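PDB 3QTM: uncharacterized protein C4B3.07, which is required for correct translation termination, directly inhibits ofd1 and promotes stability of the Sre1N transcription factor domain, probably by blocking ofd1-accelerated degradation. Local coordinates for residues 73-85 against 95-107. Sequence-based numbering, arbitrary orientation.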
# COMPACT_ATOMS: atom_id res chain seq x y z
N TYR A 73 -19.61 -0.70 -5.22
CA TYR A 73 -20.30 -1.68 -4.40
C TYR A 73 -19.26 -2.61 -3.74
O TYR A 73 -19.32 -2.90 -2.54
CB TYR A 73 -21.27 -2.45 -5.29
CG TYR A 73 -22.32 -3.25 -4.57
CD1 TYR A 73 -23.41 -3.75 -5.26
CD2 TYR A 73 -22.23 -3.48 -3.20
CE1 TYR A 73 -24.39 -4.50 -4.61
CE2 TYR A 73 -23.20 -4.23 -2.53
CZ TYR A 73 -24.28 -4.74 -3.25
OH TYR A 73 -25.26 -5.48 -2.61
N SER A 74 -18.30 -3.08 -4.53
CA SER A 74 -17.22 -3.91 -4.00
C SER A 74 -16.46 -3.18 -2.90
O SER A 74 -16.17 -3.77 -1.87
CB SER A 74 -16.25 -4.31 -5.11
OG SER A 74 -15.16 -5.02 -4.58
N SER A 75 -16.15 -1.90 -3.13
CA SER A 75 -15.43 -1.10 -2.13
C SER A 75 -16.17 -0.96 -0.81
O SER A 75 -15.56 -0.99 0.25
CB SER A 75 -15.10 0.29 -2.68
OG SER A 75 -14.17 0.19 -3.73
N ALA A 76 -17.49 -0.78 -0.88
CA ALA A 76 -18.28 -0.70 0.33
C ALA A 76 -18.22 -2.02 1.11
O ALA A 76 -18.03 -2.03 2.32
CB ALA A 76 -19.73 -0.32 0.00
N LEU A 77 -18.37 -3.14 0.40
CA LEU A 77 -18.27 -4.46 1.01
C LEU A 77 -16.91 -4.65 1.70
O LEU A 77 -16.82 -5.15 2.83
CB LEU A 77 -18.54 -5.58 -0.01
CG LEU A 77 -19.98 -5.66 -0.52
CD1 LEU A 77 -20.09 -6.44 -1.83
CD2 LEU A 77 -20.92 -6.26 0.54
N LEU A 78 -15.84 -4.23 1.04
CA LEU A 78 -14.52 -4.40 1.61
C LEU A 78 -14.40 -3.58 2.88
O LEU A 78 -13.74 -3.99 3.84
CB LEU A 78 -13.44 -3.96 0.61
CG LEU A 78 -12.03 -4.44 0.98
CD1 LEU A 78 -12.06 -5.94 1.16
CD2 LEU A 78 -10.99 -4.01 -0.08
N ALA A 79 -15.05 -2.42 2.88
CA ALA A 79 -14.91 -1.49 3.98
C ALA A 79 -15.60 -2.05 5.20
O ALA A 79 -15.19 -1.78 6.33
CB ALA A 79 -15.46 -0.10 3.61
N VAL A 80 -16.66 -2.83 4.98
CA VAL A 80 -17.36 -3.47 6.08
C VAL A 80 -16.38 -4.43 6.74
O VAL A 80 -16.28 -4.47 7.97
CB VAL A 80 -18.64 -4.23 5.64
CG1 VAL A 80 -19.22 -5.08 6.80
CG2 VAL A 80 -19.70 -3.25 5.13
N SER A 81 -15.62 -5.16 5.92
CA SER A 81 -14.59 -6.05 6.45
C SER A 81 -13.52 -5.29 7.24
O SER A 81 -13.10 -5.74 8.29
CB SER A 81 -13.97 -6.94 5.36
OG SER A 81 -13.09 -6.21 4.51
N GLU A 82 -13.09 -4.14 6.73
CA GLU A 82 -12.05 -3.35 7.40
C GLU A 82 -12.52 -2.86 8.77
O GLU A 82 -11.75 -2.80 9.72
CB GLU A 82 -11.68 -2.14 6.54
CG GLU A 82 -10.64 -1.22 7.18
CD GLU A 82 -10.31 -0.01 6.31
OE1 GLU A 82 -11.00 0.19 5.28
OE2 GLU A 82 -9.38 0.76 6.63
N LEU A 83 -13.79 -2.52 8.87
CA LEU A 83 -14.33 -1.94 10.07
C LEU A 83 -15.22 -2.93 10.78
O LEU A 83 -16.11 -2.53 11.54
CB LEU A 83 -15.14 -0.70 9.68
CG LEU A 83 -14.34 0.28 8.83
CD1 LEU A 83 -15.19 1.47 8.38
CD2 LEU A 83 -13.12 0.73 9.62
N PHE A 84 -15.01 -4.21 10.50
CA PHE A 84 -15.92 -5.26 10.96
C PHE A 84 -16.13 -5.31 12.47
O PHE A 84 -17.18 -5.72 12.95
CB PHE A 84 -15.45 -6.64 10.47
CG PHE A 84 -16.51 -7.70 10.60
CD1 PHE A 84 -17.63 -7.68 9.77
CD2 PHE A 84 -16.40 -8.69 11.55
CE1 PHE A 84 -18.61 -8.65 9.89
CE2 PHE A 84 -17.39 -9.67 11.68
CZ PHE A 84 -18.49 -9.64 10.84
N GLU A 85 -15.12 -4.89 13.22
CA GLU A 85 -15.18 -4.95 14.67
C GLU A 85 -16.35 -4.12 15.20
O GLU A 85 -17.01 -4.50 16.16
CB GLU A 85 -13.85 -4.48 15.26
CG GLU A 85 -13.86 -4.34 16.78
CD GLU A 85 -12.63 -3.61 17.30
OE1 GLU A 85 -12.32 -2.50 16.79
OE2 GLU A 85 -11.97 -4.15 18.22
N ASN A 95 -22.36 -13.60 10.58
CA ASN A 95 -21.47 -12.90 9.65
C ASN A 95 -20.00 -12.86 10.06
O ASN A 95 -19.68 -12.96 11.24
CB ASN A 95 -22.00 -11.49 9.41
CG ASN A 95 -23.33 -11.49 8.69
OD1 ASN A 95 -23.39 -11.70 7.47
ND2 ASN A 95 -24.42 -11.27 9.43
N THR A 96 -19.11 -12.73 9.08
CA THR A 96 -17.67 -12.64 9.36
C THR A 96 -16.97 -11.60 8.50
O THR A 96 -17.43 -11.28 7.39
CB THR A 96 -16.97 -13.99 9.11
OG1 THR A 96 -17.10 -14.34 7.72
CG2 THR A 96 -17.57 -15.10 9.98
N GLU A 97 -15.85 -11.08 9.00
CA GLU A 97 -14.99 -10.22 8.20
C GLU A 97 -14.65 -10.88 6.86
O GLU A 97 -14.78 -10.27 5.79
CB GLU A 97 -13.70 -9.88 8.97
CG GLU A 97 -12.71 -9.06 8.15
CD GLU A 97 -11.31 -8.98 8.75
OE1 GLU A 97 -11.05 -9.65 9.78
OE2 GLU A 97 -10.47 -8.25 8.19
N GLU A 98 -14.20 -12.14 6.92
CA GLU A 98 -13.78 -12.84 5.71
C GLU A 98 -14.89 -12.96 4.67
O GLU A 98 -14.65 -12.87 3.47
CB GLU A 98 -13.21 -14.22 6.02
CG GLU A 98 -12.59 -14.88 4.78
CD GLU A 98 -11.86 -16.19 5.09
OE1 GLU A 98 -12.09 -16.75 6.18
OE2 GLU A 98 -11.08 -16.66 4.23
N SER A 99 -16.11 -13.15 5.13
CA SER A 99 -17.21 -13.26 4.18
C SER A 99 -17.45 -11.94 3.43
O SER A 99 -17.82 -11.94 2.26
CB SER A 99 -18.48 -13.74 4.88
OG SER A 99 -19.41 -14.22 3.92
N TYR A 100 -17.19 -10.82 4.10
CA TYR A 100 -17.28 -9.52 3.44
C TYR A 100 -16.14 -9.28 2.42
O TYR A 100 -16.35 -8.64 1.39
CB TYR A 100 -17.39 -8.39 4.48
CG TYR A 100 -18.84 -8.15 4.87
CD1 TYR A 100 -19.40 -8.79 5.97
CD2 TYR A 100 -19.66 -7.33 4.09
CE1 TYR A 100 -20.73 -8.60 6.31
CE2 TYR A 100 -21.00 -7.14 4.41
CZ TYR A 100 -21.53 -7.77 5.52
OH TYR A 100 -22.85 -7.58 5.84
N ILE A 101 -14.96 -9.81 2.70
CA ILE A 101 -13.87 -9.78 1.72
C ILE A 101 -14.27 -10.63 0.51
O ILE A 101 -14.13 -10.19 -0.62
CB ILE A 101 -12.54 -10.32 2.31
CG1 ILE A 101 -12.07 -9.44 3.47
CG2 ILE A 101 -11.46 -10.47 1.22
CD1 ILE A 101 -10.86 -10.04 4.23
N ASP A 102 -14.77 -11.85 0.75
CA ASP A 102 -15.26 -12.71 -0.33
C ASP A 102 -16.33 -12.02 -1.18
O ASP A 102 -16.31 -12.09 -2.41
CB ASP A 102 -15.85 -14.02 0.21
CG ASP A 102 -14.82 -14.90 0.91
OD1 ASP A 102 -13.60 -14.71 0.68
OD2 ASP A 102 -15.23 -15.79 1.70
N ALA A 103 -17.29 -11.37 -0.51
CA ALA A 103 -18.34 -10.65 -1.24
C ALA A 103 -17.76 -9.51 -2.08
O ALA A 103 -18.15 -9.33 -3.24
CB ALA A 103 -19.40 -10.14 -0.28
N ALA A 104 -16.82 -8.75 -1.51
CA ALA A 104 -16.14 -7.69 -2.24
C ALA A 104 -15.50 -8.21 -3.53
O ALA A 104 -15.58 -7.57 -4.58
CB ALA A 104 -15.07 -7.01 -1.37
N ILE A 105 -14.81 -9.35 -3.41
CA ILE A 105 -14.22 -10.03 -4.56
C ILE A 105 -15.29 -10.43 -5.59
O ILE A 105 -15.16 -10.14 -6.77
CB ILE A 105 -13.45 -11.31 -4.12
CG1 ILE A 105 -12.20 -10.94 -3.31
CG2 ILE A 105 -13.13 -12.19 -5.36
CD1 ILE A 105 -11.43 -12.15 -2.71
N GLU A 106 -16.33 -11.12 -5.15
CA GLU A 106 -17.35 -11.61 -6.07
C GLU A 106 -18.09 -10.44 -6.75
O GLU A 106 -18.35 -10.47 -7.97
CB GLU A 106 -18.34 -12.51 -5.34
CG GLU A 106 -17.71 -13.71 -4.66
CD GLU A 106 -17.45 -14.85 -5.63
OE1 GLU A 106 -17.96 -14.78 -6.77
OE2 GLU A 106 -16.75 -15.81 -5.26
N ARG A 107 -18.41 -9.41 -5.97
CA ARG A 107 -19.07 -8.22 -6.51
C ARG A 107 -18.20 -7.58 -7.59
O ARG A 107 -18.69 -7.22 -8.65
CB ARG A 107 -19.40 -7.22 -5.40
CG ARG A 107 -19.87 -5.84 -5.91
CD ARG A 107 -20.94 -5.94 -7.00
NE ARG A 107 -22.09 -6.72 -6.56
CZ ARG A 107 -23.15 -7.02 -7.32
NH1 ARG A 107 -23.23 -6.58 -8.57
NH2 ARG A 107 -24.14 -7.74 -6.83
O HOH W 1 -10.50 -6.49 5.97
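Helix 73-82 and helix 97-107 run antiparallel at 167°, their axes 7.7 Å apart at closest approach, with CA atoms nearest at Ser-74/Ala-104 and Ser-81/Glu-97. Ser-74, Ala-104 and Ser-81 are small; the Glu-97 chain runs past Ser-81, Glu-97 CG 3.3 Å from Ser-81 O. At the first point, Ser-74 OG donates to the Ala-104 carbonyl O over 2.6 Å, arriving from above the carbonyl plane. Between these points the knob Leu-77 enters the hole formed by Tyr-100, Ala-103, Ala-104 and Arg-107, its CD1 against Arg-107 CB and its CD2 against the Tyr-100 ring. Tyr-100 is the reciprocal knob, set among Leu-77, Val-80, Ser-81 and Phe-84; Val-80 CG1, anti to the backbone N (chi1 171°), sits over the centre of the phenol ring in a CH-pi contact, 3.4 Å from its centroid. The Phe-84 ring lies with one face on the first turn of the partner helix, Glu-97 N 3.3 Å above its plane, just where Thr-96 OG1 caps the helix by accepting from Ser-99 N. At the other end the Arg-107 chain bends at chi2 and chi3, laying its guanidinium 8° from the Tyr-73 ring plane, Arg-107 NE 3.5 Å from Tyr-73 CD1, while NH1 bonds to His-70. A water donates to both Ser-81 OG and Glu-97 OE2, the latter also salt-bridged to Arg-134. Helix 38-58 packs on Tyr-73 and Val-80, helix 119-142 on Leu-78 and Ile-101, consistent with stacked tetratricopeptide-like hairpins. The apolar interlock thus sets the helix spacing, while the direct bond and the water bridge satisfy polar atoms beside it.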